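Local structure of leucine aminopeptidase 2, chloroplastic (Streptomyces sp. BC16019, 5LHJ) at residues Glu345-Leu350 against Ala445-Asp450; Thr373-Ala378 against Gly439-Ala444; Gly387-Pro392 against Pro457-Asp462; Glu409-Leu414 against Val486-Glu491. The protein probably removes N-terminal amino acids from peptides as a manganese-binding aminopeptidase of the M17 family, and takes part in the maturation of bottromycin. All blocks are in the same frame, centred on the assembly; numbering follows the deposited sequence.

Contact 1: residues Glu345-Leu350 against Ala445-Asp450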
loop_
_atom_site.group_PDB
_atom_site.type_symbol
_atom_site.label_atom_id
_atom_site.label_comp_id
_atom_site.label_asym_id
_atom_site.label_seq_id
_atom_site.Cartn_x
_atom_site.Cartn_y
_atom_site.Cartn_z
ATOM N N GLU A 345 -8.358 -17.538 -12.695
ATOM C CA GLU A 345 -9.468 -18.108 -13.471
ATOM C C GLU A 345 -8.981 -19.025 -14.587
ATOM O O GLU A 345 -9.694 -19.945 -14.964
ATOM C CB GLU A 345 -10.384 -16.994 -14.011
ATOM C CG GLU A 345 -10.070 -16.452 -15.400
ATOM C CD GLU A 345 -8.775 -15.693 -15.534
ATOM O OE1 GLU A 345 -8.150 -15.326 -14.512
ATOM O OE2 GLU A 345 -8.380 -15.445 -16.687
ATOM N N GLY A 346 -7.779 -18.778 -15.115
ATOM C CA GLY A 346 -7.250 -19.552 -16.231
ATOM C C GLY A 346 -7.196 -21.050 -15.971
ATOM O O GLY A 346 -7.617 -21.860 -16.812
ATOM N N ARG A 347 -6.684 -21.433 -14.799
ATOM C CA ARG A 347 -6.554 -22.853 -14.489
ATOM C C ARG A 347 -7.927 -23.534 -14.382
ATOM O O ARG A 347 -8.088 -24.692 -14.764
ATOM C CB ARG A 347 -5.703 -23.072 -13.228
ATOM C CG ARG A 347 -6.335 -22.650 -11.905
ATOM C CD ARG A 347 -5.267 -22.534 -10.820
ATOM N NE ARG A 347 -4.399 -21.397 -11.084
ATOM C CZ ARG A 347 -3.362 -21.002 -10.339
ATOM N NH1 ARG A 347 -2.993 -21.655 -9.241
ATOM N NH2 ARG A 347 -2.687 -19.933 -10.716
ATOM N N VAL A 348 -8.911 -22.785 -13.899
ATOM C CA VAL A 348 -10.283 -23.268 -13.732
ATOM C C VAL A 348 -10.950 -23.494 -15.103
ATOM O O VAL A 348 -11.647 -24.481 -15.292
ATOM C CB VAL A 348 -11.100 -22.284 -12.841
ATOM C CG1 VAL A 348 -12.572 -22.668 -12.767
ATOM C CG2 VAL A 348 -10.496 -22.202 -11.448
ATOM N N VAL A 349 -10.707 -22.591 -16.042
ATOM C CA VAL A 349 -11.199 -22.716 -17.413
ATOM C C VAL A 349 -10.540 -23.920 -18.132
ATOM O O VAL A 349 -11.215 -24.715 -18.798
ATOM C CB VAL A 349 -10.948 -21.410 -18.200
ATOM C CG1 VAL A 349 -11.243 -21.591 -19.669
ATOM C CG2 VAL A 349 -11.773 -20.252 -17.631
ATOM N N LEU A 350 -9.226 -24.048 -18.005
ATOM C CA LEU A 350 -8.484 -25.118 -18.662
ATOM C C LEU A 350 -8.826 -26.518 -18.151
ATOM O O LEU A 350 -8.759 -27.472 -18.922
ATOM C CB LEU A 350 -6.976 -24.894 -18.516
ATOM C CG LEU A 350 -6.394 -23.671 -19.231
ATOM C CD1 LEU A 350 -4.955 -23.391 -18.787
ATOM C CD2 LEU A 350 -6.466 -23.871 -20.714
ATOM N N ALA A 445 0.585 -25.575 -12.247
ATOM C CA ALA A 445 0.950 -26.715 -13.074
ATOM C C ALA A 445 0.433 -28.014 -12.451
ATOM O O ALA A 445 -0.130 -28.865 -13.144
ATOM C CB ALA A 445 2.467 -26.761 -13.268
ATOM N N LEU A 446 0.616 -28.154 -11.133
ATOM C CA LEU A 446 0.082 -29.314 -10.387
ATOM C C LEU A 446 -1.455 -29.397 -10.448
ATOM O O LEU A 446 -2.029 -30.479 -10.585
ATOM C CB LEU A 446 0.552 -29.268 -8.927
ATOM C CG LEU A 446 2.071 -29.421 -8.732
ATOM C CD1 LEU A 446 2.489 -29.000 -7.330
ATOM C CD2 LEU A 446 2.518 -30.849 -9.022
ATOM N N PHE A 447 -2.110 -28.243 -10.333
ATOM C CA PHE A 447 -3.561 -28.129 -10.493
ATOM C C PHE A 447 -3.992 -28.704 -11.847
ATOM O O PHE A 447 -4.900 -29.561 -11.905
ATOM C CB PHE A 447 -3.968 -26.643 -10.322
ATOM C CG PHE A 447 -5.436 -26.367 -10.421
ATOM C CD1 PHE A 447 -6.101 -26.402 -11.655
ATOM C CD2 PHE A 447 -6.163 -26.008 -9.290
ATOM C CE1 PHE A 447 -7.459 -26.123 -11.747
ATOM C CE2 PHE A 447 -7.519 -25.712 -9.385
ATOM C CZ PHE A 447 -8.168 -25.780 -10.612
ATOM N N LEU A 448 -3.362 -28.240 -12.925
ATOM C CA LEU A 448 -3.695 -28.717 -14.276
ATOM C C LEU A 448 -3.419 -30.208 -14.444
ATOM O O LEU A 448 -4.186 -30.923 -15.094
ATOM C CB LEU A 448 -2.914 -27.943 -15.338
ATOM C CG LEU A 448 -3.184 -26.441 -15.464
ATOM C CD1 LEU A 448 -2.252 -25.858 -16.520
ATOM C CD2 LEU A 448 -4.628 -26.134 -15.807
ATOM N N GLN A 449 -2.319 -30.672 -13.856
ATOM C CA GLN A 449 -1.933 -32.077 -13.954
ATOM C C GLN A 449 -3.055 -33.023 -13.501
ATOM O O GLN A 449 -3.222 -34.084 -14.101
ATOM C CB GLN A 449 -0.662 -32.350 -13.152
ATOM C CG GLN A 449 -0.083 -33.746 -13.363
ATOM C CD GLN A 449 1.229 -33.951 -12.624
ATOM O OE1 GLN A 449 1.496 -33.304 -11.612
ATOM N NE2 GLN A 449 2.054 -34.870 -13.128
ATOM N N ASP A 450 -3.808 -32.618 -12.471
ATOM C CA ASP A 450 -4.934 -33.406 -11.915
ATOM C C ASP A 450 -5.974 -33.787 -12.994
ATOM O O ASP A 450 -6.683 -34.789 -12.865
ATOM C CB ASP A 450 -5.735 -32.600 -10.860
ATOM C CG ASP A 450 -4.994 -32.328 -9.538
ATOM O OD1 ASP A 450 -3.943 -32.912 -9.214
ATOM O OD2 ASP A 450 -5.534 -31.465 -8.789
#

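Contact 2: residues Thr373-Ala378 against Gly439-Ala444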
loop_
_atom_site.group_PDB
_atom_site.type_symbol
_atom_site.label_atom_id
_atom_site.label_comp_id
_atom_site.label_asym_id
_atom_site.label_seq_id
_atom_site.Cartn_x
_atom_site.Cartn_y
_atom_site.Cartn_z
ATOM N N THR A 373 -1.097 -18.093 -20.779
ATOM C CA THR A 373 -0.564 -16.964 -20.004
ATOM C C THR A 373 -1.153 -17.090 -18.598
ATOM O O THR A 373 -2.162 -16.453 -18.258
ATOM C CB THR A 373 -0.935 -15.628 -20.658
ATOM O OG1 THR A 373 -2.348 -15.594 -20.908
ATOM C CG2 THR A 373 -0.193 -15.473 -21.987
ATOM N N LEU A 374 -0.544 -17.939 -17.779
ATOM C CA LEU A 374 -1.236 -18.446 -16.601
ATOM C C LEU A 374 -0.926 -17.697 -15.317
ATOM O O LEU A 374 -1.858 -17.295 -14.632
ATOM C CB LEU A 374 -1.010 -19.957 -16.435
ATOM C CG LEU A 374 -2.107 -20.716 -15.680
ATOM C CD1 LEU A 374 -3.450 -20.618 -16.399
ATOM C CD2 LEU A 374 -1.709 -22.160 -15.486
ATOM N N THR A 375 0.352 -17.493 -14.990
ATOM C CA THR A 375 0.711 -16.975 -13.662
ATOM C C THR A 375 1.696 -15.835 -13.717
ATOM O O THR A 375 2.604 -15.847 -14.542
ATOM C CB THR A 375 1.310 -18.067 -12.752
ATOM O OG1 THR A 375 2.594 -18.496 -13.250
ATOM C CG2 THR A 375 0.364 -19.237 -12.658
ATOM N N SER A 376 1.536 -14.886 -12.805
ATOM C CA SER A 376 2.453 -13.757 -12.698
ATOM C C SER A 376 3.683 -14.112 -11.873
ATOM O O SER A 376 4.709 -13.455 -12.004
ATOM C CB SER A 376 1.742 -12.556 -12.092
ATOM O OG SER A 376 1.215 -12.891 -10.813
ATOM N N ALA A 377 3.596 -15.157 -11.048
ATOM C CA ALA A 377 4.680 -15.523 -10.134
ATOM C C ALA A 377 5.925 -15.962 -10.899
ATOM O O ALA A 377 7.036 -15.682 -10.446
ATOM C CB ALA A 377 4.226 -16.608 -9.173
ATOM N N ALA A 378 5.695 -16.581 -12.070
ATOM C CA ALA A 378 6.736 -17.044 -13.013
ATOM C C ALA A 378 7.815 -15.978 -13.212
ATOM O O ALA A 378 8.992 -16.186 -12.850
ATOM C CB ALA A 378 6.097 -17.431 -14.344
ATOM N N GLY A 439 4.858 -19.842 -4.621
ATOM C CA GLY A 439 4.922 -21.047 -5.464
ATOM C C GLY A 439 3.752 -21.241 -6.415
ATOM O O GLY A 439 3.537 -22.362 -6.913
ATOM N N ASP A 440 3.009 -20.168 -6.707
ATOM C CA ASP A 440 1.791 -20.321 -7.529
ATOM C C ASP A 440 2.052 -20.876 -8.944
ATOM O O ASP A 440 1.200 -21.574 -9.494
ATOM C CB ASP A 440 0.993 -19.015 -7.628
ATOM C CG ASP A 440 -0.368 -19.219 -8.284
ATOM O OD1 ASP A 440 -1.138 -20.094 -7.812
ATOM O OD2 ASP A 440 -0.640 -18.551 -9.313
ATOM N N THR A 441 3.204 -20.579 -9.539
ATOM C CA THR A 441 3.513 -21.100 -10.874
ATOM C C THR A 441 3.573 -22.641 -10.863
ATOM O O THR A 441 2.980 -23.304 -11.722
ATOM C CB THR A 441 4.827 -20.504 -11.438
ATOM O OG1 THR A 441 4.727 -19.071 -11.500
ATOM C CG2 THR A 441 5.090 -21.040 -12.842
ATOM N N ILE A 442 4.234 -23.193 -9.847
ATOM C CA ILE A 442 4.304 -24.647 -9.676
ATOM C C ILE A 442 2.935 -25.212 -9.262
ATOM O O ILE A 442 2.479 -26.239 -9.801
ATOM C CB ILE A 442 5.454 -25.045 -8.716
ATOM C CG1 ILE A 442 6.795 -24.582 -9.349
ATOM C CG2 ILE A 442 5.409 -26.549 -8.445
ATOM C CD1 ILE A 442 8.061 -25.031 -8.676
ATOM N N GLN A 443 2.251 -24.529 -8.347
ATOM C CA GLN A 443 0.927 -24.976 -7.908
ATOM C C GLN A 443 -0.069 -25.019 -9.070
ATOM O O GLN A 443 -0.863 -25.951 -9.158
ATOM C CB GLN A 443 0.383 -24.088 -6.791
ATOM C CG GLN A 443 1.183 -24.198 -5.505
ATOM C CD GLN A 443 1.003 -22.997 -4.598
ATOM O OE1 GLN A 443 -0.049 -22.347 -4.602
ATOM N NE2 GLN A 443 2.018 -22.704 -3.788
ATOM N N ALA A 444 -0.000 -24.033 -9.974
ATOM C CA ALA A 444 -0.915 -24.016 -11.134
ATOM C C ALA A 444 -0.683 -25.216 -12.055
ATOM O O ALA A 444 -1.638 -25.806 -12.582
ATOM C CB ALA A 444 -0.791 -22.717 -11.918
HETATM O O HOH W 1 0.826 -16.206 -9.841
#

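Contact 3: residues Gly387-Pro392 against Pro457-Asp462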
loop_
_atom_site.group_PDB
_atom_site.type_symbol
_atom_site.label_atom_id
_atom_site.label_comp_id
_atom_site.label_asym_id
_atom_site.label_seq_id
_atom_site.Cartn_x
_atom_site.Cartn_y
_atom_site.Cartn_z
ATOM N N GLY A 387 9.774 -18.340 -20.894
ATOM C CA GLY A 387 8.590 -19.098 -20.502
ATOM C C GLY A 387 8.945 -20.237 -19.551
ATOM O O GLY A 387 10.120 -20.607 -19.428
ATOM N N ALA A 388 7.934 -20.785 -18.878
ATOM C CA ALA A 388 8.106 -21.934 -17.981
ATOM C C ALA A 388 7.526 -23.186 -18.636
ATOM O O ALA A 388 6.412 -23.137 -19.205
ATOM C CB ALA A 388 7.454 -21.668 -16.641
ATOM N N LEU A 389 8.284 -24.283 -18.588
ATOM C CA LEU A 389 7.873 -25.591 -19.134
ATOM C C LEU A 389 7.714 -26.586 -17.987
ATOM O O LEU A 389 8.628 -26.739 -17.178
ATOM C CB LEU A 389 8.936 -26.125 -20.101
ATOM C CG LEU A 389 8.860 -27.600 -20.508
ATOM C CD1 LEU A 389 7.587 -27.912 -21.282
ATOM C CD2 LEU A 389 10.081 -27.977 -21.324
ATOM N N PHE A 390 6.571 -27.265 -17.934
ATOM C CA PHE A 390 6.337 -28.349 -16.978
ATOM C C PHE A 390 5.953 -29.617 -17.720
ATOM O O PHE A 390 5.105 -29.580 -18.610
ATOM C CB PHE A 390 5.188 -28.014 -16.048
ATOM C CG PHE A 390 5.479 -26.909 -15.076
ATOM C CD1 PHE A 390 5.254 -25.585 -15.420
ATOM C CD2 PHE A 390 5.932 -27.199 -13.790
ATOM C CE1 PHE A 390 5.486 -24.559 -14.513
ATOM C CE2 PHE A 390 6.180 -26.178 -12.887
ATOM C CZ PHE A 390 5.960 -24.855 -13.241
ATOM N N THR A 391 6.568 -30.739 -17.335
ATOM C CA THR A 391 6.128 -32.063 -17.805
ATOM C C THR A 391 6.756 -33.141 -16.929
ATOM O O THR A 391 7.904 -32.988 -16.525
ATOM C CB THR A 391 6.493 -32.339 -19.285
ATOM O OG1 THR A 391 6.098 -33.672 -19.655
ATOM C CG2 THR A 391 7.965 -32.186 -19.545
ATOM N N PRO A 392 6.018 -34.228 -16.647
ATOM C CA PRO A 392 6.662 -35.364 -15.958
ATOM C C PRO A 392 7.531 -36.239 -16.869
ATOM O O PRO A 392 8.254 -37.097 -16.361
ATOM C CB PRO A 392 5.479 -36.165 -15.415
ATOM C CG PRO A 392 4.340 -35.821 -16.283
ATOM C CD PRO A 392 4.569 -34.443 -16.833
ATOM N N PRO A 457 0.805 -38.661 -21.930
ATOM C CA PRO A 457 1.908 -37.702 -21.823
ATOM C C PRO A 457 1.424 -36.273 -22.005
ATOM O O PRO A 457 0.568 -36.010 -22.859
ATOM C CB PRO A 457 2.859 -38.102 -22.954
ATOM C CG PRO A 457 2.552 -39.524 -23.226
ATOM C CD PRO A 457 1.099 -39.720 -22.915
ATOM N N TRP A 458 1.964 -35.366 -21.200
ATOM C CA TRP A 458 1.469 -33.998 -21.147
ATOM C C TRP A 458 2.584 -33.021 -20.839
ATOM O O TRP A 458 3.495 -33.332 -20.066
ATOM C CB TRP A 458 0.355 -33.911 -20.094
ATOM C CG TRP A 458 0.020 -32.544 -19.557
ATOM C CD1 TRP A 458 -0.755 -31.577 -20.154
ATOM C CD2 TRP A 458 0.425 -32.011 -18.296
ATOM N NE1 TRP A 458 -0.835 -30.467 -19.337
ATOM C CE2 TRP A 458 -0.125 -30.718 -18.185
ATOM C CE3 TRP A 458 1.212 -32.502 -17.245
ATOM C CZ2 TRP A 458 0.082 -29.916 -17.062
ATOM C CZ3 TRP A 458 1.424 -31.688 -16.121
ATOM C CH2 TRP A 458 0.866 -30.418 -16.050
ATOM N N ALA A 459 2.505 -31.850 -21.469
ATOM C CA ALA A 459 3.359 -30.720 -21.145
ATOM C C ALA A 459 2.521 -29.451 -21.037
ATOM O O ALA A 459 1.506 -29.295 -21.722
ATOM C CB ALA A 459 4.458 -30.539 -22.194
ATOM N N HIS A 460 2.979 -28.541 -20.179
ATOM C CA HIS A 460 2.313 -27.268 -19.908
ATOM C C HIS A 460 3.327 -26.142 -20.113
ATOM O O HIS A 460 4.426 -26.173 -19.533
ATOM C CB HIS A 460 1.765 -27.303 -18.478
ATOM C CG HIS A 460 1.493 -25.959 -17.867
ATOM N ND1 HIS A 460 0.623 -25.042 -18.419
ATOM C CD2 HIS A 460 1.955 -25.398 -16.725
ATOM C CE1 HIS A 460 0.583 -23.962 -17.661
ATOM N NE2 HIS A 460 1.369 -24.160 -16.614
ATOM N N LEU A 461 2.959 -25.169 -20.949
ATOM C CA LEU A 461 3.797 -23.998 -21.215
ATOM C C LEU A 461 3.137 -22.762 -20.612
ATOM O O LEU A 461 2.060 -22.377 -21.047
ATOM C CB LEU A 461 3.970 -23.790 -22.720
ATOM C CG LEU A 461 4.528 -24.923 -23.572
ATOM C CD1 LEU A 461 4.842 -24.442 -24.992
ATOM C CD2 LEU A 461 5.766 -25.492 -22.956
ATOM N N ASP A 462 3.771 -22.163 -19.605
ATOM C CA ASP A 462 3.254 -20.950 -18.966
ATOM C C ASP A 462 4.019 -19.772 -19.569
ATOM O O ASP A 462 5.211 -19.612 -19.311
ATOM C CB ASP A 462 3.417 -21.031 -17.448
ATOM C CG ASP A 462 2.707 -19.891 -16.690
ATOM O OD1 ASP A 462 2.284 -18.865 -17.288
ATOM O OD2 ASP A 462 2.580 -20.031 -15.450
#

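Contact 4: residues Glu409-Leu414 against Val486-Glu491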
loop_
_atom_site.group_PDB
_atom_site.type_symbol
_atom_site.label_atom_id
_atom_site.label_comp_id
_atom_site.label_asym_id
_atom_site.label_seq_id
_atom_site.Cartn_x
_atom_site.Cartn_y
_atom_site.Cartn_z
ATOM N N GLU A 409 13.478 -19.191 -28.960
ATOM C CA GLU A 409 12.584 -18.792 -27.865
ATOM C C GLU A 409 13.103 -19.407 -26.564
ATOM O O GLU A 409 13.524 -20.568 -26.538
ATOM C CB GLU A 409 11.148 -19.223 -28.144
ATOM C CG GLU A 409 10.619 -18.614 -29.434
ATOM C CD GLU A 409 9.112 -18.737 -29.621
ATOM O OE1 GLU A 409 8.590 -19.874 -29.696
ATOM O OE2 GLU A 409 8.446 -17.676 -29.751
ATOM N N SER A 410 13.080 -18.624 -25.497
ATOM C CA SER A 410 13.661 -19.038 -24.218
ATOM C C SER A 410 12.619 -19.682 -23.289
ATOM O O SER A 410 11.607 -19.055 -22.947
ATOM C CB SER A 410 14.298 -17.824 -23.543
ATOM O OG SER A 410 14.829 -18.172 -22.286
ATOM N N PHE A 411 12.887 -20.930 -22.895
ATOM C CA PHE A 411 12.108 -21.655 -21.893
ATOM C C PHE A 411 13.010 -22.225 -20.805
ATOM O O PHE A 411 14.157 -22.569 -21.065
ATOM C CB PHE A 411 11.352 -22.819 -22.534
ATOM C CG PHE A 411 10.071 -22.421 -23.180
ATOM C CD1 PHE A 411 10.050 -22.039 -24.511
ATOM C CD2 PHE A 411 8.879 -22.426 -22.456
ATOM C CE1 PHE A 411 8.854 -21.675 -25.117
ATOM C CE2 PHE A 411 7.684 -22.058 -23.060
ATOM C CZ PHE A 411 7.675 -21.686 -24.387
ATOM N N CYS A 412 12.458 -22.330 -19.604
ATOM C CA CYS A 412 13.094 -22.982 -18.474
ATOM C C CYS A 412 12.151 -24.060 -17.967
ATOM O O CYS A 412 10.999 -23.762 -17.670
ATOM C CB CYS A 412 13.338 -21.977 -17.351
ATOM S SG CYS A 412 14.110 -22.734 -15.903
ATOM N N ARG A 413 12.629 -25.300 -17.859
ATOM C CA ARG A 413 11.838 -26.354 -17.217
ATOM C C ARG A 413 11.780 -26.150 -15.706
ATOM O O ARG A 413 12.823 -26.025 -15.048
ATOM C CB ARG A 413 12.392 -27.745 -17.523
ATOM C CG ARG A 413 11.430 -28.855 -17.117
ATOM C CD ARG A 413 12.067 -30.200 -17.282
ATOM N NE ARG A 413 11.147 -31.279 -16.949
ATOM C CZ ARG A 413 11.458 -32.564 -16.993
ATOM N NH1 ARG A 413 12.682 -32.950 -17.372
ATOM N NH2 ARG A 413 10.548 -33.471 -16.656
ATOM N N LEU A 414 10.579 -26.111 -15.148
ATOM C CA LEU A 414 10.403 -26.098 -13.701
ATOM C C LEU A 414 9.825 -27.437 -13.231
ATOM O O LEU A 414 9.112 -28.089 -13.975
ATOM C CB LEU A 414 9.505 -24.936 -13.289
ATOM C CG LEU A 414 10.049 -23.536 -13.608
ATOM C CD1 LEU A 414 9.035 -22.488 -13.154
ATOM C CD2 LEU A 414 11.397 -23.294 -12.942
ATOM N N VAL A 486 4.604 -19.714 -30.758
ATOM C CA VAL A 486 4.170 -20.215 -32.069
ATOM C C VAL A 486 5.277 -21.048 -32.720
ATOM O O VAL A 486 5.056 -22.196 -33.116
ATOM C CB VAL A 486 3.722 -19.081 -33.023
ATOM C CG1 VAL A 486 3.464 -19.618 -34.428
ATOM C CG2 VAL A 486 2.458 -18.406 -32.496
ATOM N N ARG A 487 6.468 -20.486 -32.793
ATOM C CA ARG A 487 7.553 -21.174 -33.466
ATOM C C ARG A 487 8.088 -22.375 -32.671
ATOM O O ARG A 487 8.446 -23.395 -33.271
ATOM C CB ARG A 487 8.638 -20.185 -33.873
ATOM C CG ARG A 487 8.186 -19.403 -35.102
ATOM C CD ARG A 487 9.152 -18.310 -35.489
ATOM N NE ARG A 487 9.025 -17.271 -34.486
ATOM C CZ ARG A 487 9.993 -16.748 -33.749
ATOM N NH1 ARG A 487 11.274 -17.056 -33.927
ATOM N NH2 ARG A 487 9.657 -15.830 -32.854
ATOM N N THR A 488 8.086 -22.291 -31.342
ATOM C CA THR A 488 8.374 -23.471 -30.511
ATOM C C THR A 488 7.377 -24.612 -30.774
ATOM O O THR A 488 7.780 -25.762 -30.938
ATOM C CB THR A 488 8.428 -23.125 -29.007
ATOM O OG1 THR A 488 9.508 -22.218 -28.774
ATOM C CG2 THR A 488 8.637 -24.370 -28.155
ATOM N N LEU A 489 6.090 -24.293 -30.831
ATOM C CA LEU A 489 5.067 -25.298 -31.111
ATOM C C LEU A 489 5.285 -25.943 -32.478
ATOM O O LEU A 489 5.230 -27.163 -32.603
ATOM C CB LEU A 489 3.658 -24.718 -31.047
ATOM C CG LEU A 489 3.076 -24.395 -29.668
ATOM C CD1 LEU A 489 1.730 -23.729 -29.887
ATOM C CD2 LEU A 489 2.947 -25.613 -28.763
ATOM N N ILE A 490 5.537 -25.124 -33.493
ATOM C CA ILE A 490 5.779 -25.654 -34.837
ATOM C C ILE A 490 6.997 -26.582 -34.851
ATOM O O ILE A 490 6.923 -27.683 -35.394
ATOM C CB ILE A 490 5.934 -24.534 -35.889
ATOM C CG1 ILE A 490 4.605 -23.789 -36.069
ATOM C CG2 ILE A 490 6.395 -25.107 -37.233
ATOM C CD1 ILE A 490 4.720 -22.515 -36.880
ATOM N N GLU A 491 8.104 -26.162 -34.247
ATOM C CA GLU A 491 9.288 -27.026 -34.186
ATOM C C GLU A 491 9.068 -28.315 -33.365
ATOM O O GLU A 491 9.593 -29.382 -33.720
ATOM C CB GLU A 491 10.502 -26.247 -33.685
ATOM C CG GLU A 491 11.078 -25.310 -34.727
ATOM C CD GLU A 491 11.780 -26.023 -35.889
ATOM O OE1 GLU A 491 12.138 -27.212 -35.777
ATOM O OE2 GLU A 491 11.981 -25.375 -36.939
HETATM O O HOH W 2 6.979 -17.649 -32.019
#

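Contact 1: residues Glu345-Leu350 against Ala445-Asp450
Arg347 and Phe447 meet where two nearly parallel helices of the aminopeptidase catalytic domain lie side by side, their axes 9.8 Å apart and inclined by only 15°. The pair illustrates how a long charged residue can serve as an apolar surface along its stem. With CG set between the backbone N and the carbonyl carbon (chi1 70°), the Arg347 stem is laid over one face of the Phe447 ring, and CG stands 3.7 Å from the ring centroid in a CH-pi contact. CB comes closest to CD1 and CE1 of the ring, CD to CG and CD2. Beyond CD the chain bends, and the guanidinium, its plane steeply turned from that of the ring, goes on to a salt bridge with Asp440. This is the dense part of the interface, and it is buried. Packing slackens at the outer rim of the ring, where Val348 CG2 comes no nearer to Phe447 CZ than 4.3 Å. The more exposed side is that of Gln449 and Asp450, whose polar ends are turned to Arg421, and for Asp450 also to Arg431. Glu345, in the same segment as Arg347, binds both manganese ions when the site is filled, though neither is bound to this chain; Leu350, five residues on, packs against Lys261 of the same site. Beside the Arg347-Phe447 pair, Leu448 CD2 rests 3.8 Å from Leu350 CB.

Contact 2: residues Thr373-Ala378 against Gly439-Ala444
Thr375 faces Thr441 where the loop following strand 367-372 of the catalytic-domain sheet runs past the first turn of helix 440-449, whose N-cap position is Gly439. One side chain shows how a small branched residue can serve two kinds of contact at once. CB of Thr375 stands 3.8 Å from Thr441 OG1, and its two branches then part. OG1 of Thr375, placed between the backbone N and the carbonyl carbon (chi1 67°), accepts a hydrogen bond from Thr441 OG1, 2.8 Å away, and is also bonded to Asp462. The methyl CG2 goes the other way, to 3.7 Å from Ala444 CB, which Leu374 CD2 touches as well, and to 3.6 Å from Asp440 OD2. Were a valine to stand in for Thr375, the Thr441 hydroxyl would probably be left without its acceptor and Asp462 would lose a partner. Asp440, whose carboxylate is salt-bridged to Arg347, is linked through a water to the amide of Ala377. Across the helix start, Gly439 is held by backbone hydrogen bonds to the second subunit, and Thr441 packs on Ala381 of that subunit. The bridging water donates to Asp440 OD2 at 2.8 Å and accepts from Ala377 N at 3.2 Å.

Contact 3: residues Gly387-Pro392 against Pro457-Asp462
Ala388 and Phe390 pair with Asp462 and His460 in two antiparallel hydrogen-bonded pairs, the strand axes 4.8 Å apart at closest with their directions at 165°, and Leu389 opposite Leu461 forms the non-hydrogen-bonded pair between them. This is one of the antiparallel joins in the mixed sheet of the catalytic domain; strand 458-462 runs parallel to strand 367-372 on its other flank. The four backbone hydrogen bonds span 2.8 to 3.0 Å, and the one from Ala388 N to Asp462 O, 3.0 Å long, is almost straight. Side chains alternate between the two faces, as a regular ladder requires. On one face Phe390 and His460 lie side by side and point the same way; their planes are only 24° apart, but the rings are slid so far that they barely overlap, and the touch falls to Phe390 CD1 and His460 CD2 at 3.6 Å. The imidazole is fixed from beyond the pair by Asp370, which also binds the Trp458 indole, while helix 440-449 covers this face. On the other face Leu389 CD1 presses on Leu461 CD2 at 3.5 Å, tighter than usual, beneath helix 394-407. Past the ladder, Thr391 OG1 swings anti to its own N (chi1 177°) and donates to Trp458 O at 2.7 Å. Next to this bond, Pro392 CD reaches Trp458 CE3 at 3.9 Å.

Contact 4: residues Glu409-Leu414 against Val486-Glu491
Glu409 meets Thr488 through two matched torsions: its CG stands beside its backbone N (chi1 -59°) with the chain extended from there, and Thr488 OG1 likewise sits beside its own N (chi1 -63°). Hydroxyl and amide of Thr488 therefore converge on a single oxygen, which accepts two hydrogen bonds from one residue. Thr488 OG1 donates to Glu409 OE1 at 2.7 Å, and Thr488 N reaches the same OE1 at 3.0 Å; both come from the anti side, the amide farther out of the carboxylate plane. The second oxygen, OE2, is bonded to Ala485 N and takes a hydrogen from a water at 2.7 Å, which in turn accepts from Arg487 N. Arg487 NH2 is 3.8 Å from Glu409 OE2, a long salt bridge of charges alone, with no N-H directed at the oxygen. Phe411 brings its ring edge to the Thr488 hydroxyl, CE1 lying 3.8 Å from OG1. A glutamine here, having no charge, would probably leave Arg487 without this counter-charge and could turn an NH2 toward the Thr488 or Ala485 donors. Such a carboxylate gripping first-turn amides is typical of helix N termini; here it joins the residue leading into strand 410-413 to helix 486-498.

Overall arrangement
Contacts 1, 2 and 3 all touch one another, and contact 4 touches contacts 2 and 3. Contacts 1 and 2 use the same helix, 440-449, with centres about 10 Å apart, and share the Arg347-Asp440 salt bridge. Contact 2 passes to contact 3 through Asp462, whose OD1 lies 3.0 Å from Leu374 N. In the sheet, strand 386-390 of contact 3 neighbours strand 410-413 of contact 4, with Gly387 N 2.8 Å from Ser410 O. The manganese site, empty in this chain, lies at the 345-350 end: Glu345 belongs to it, and the side chains of Leu350 and Leu374 each come within about 4 Å of that of Lys261. Contact 4, its centre about 20 Å from that of contact 1, lies away from this site.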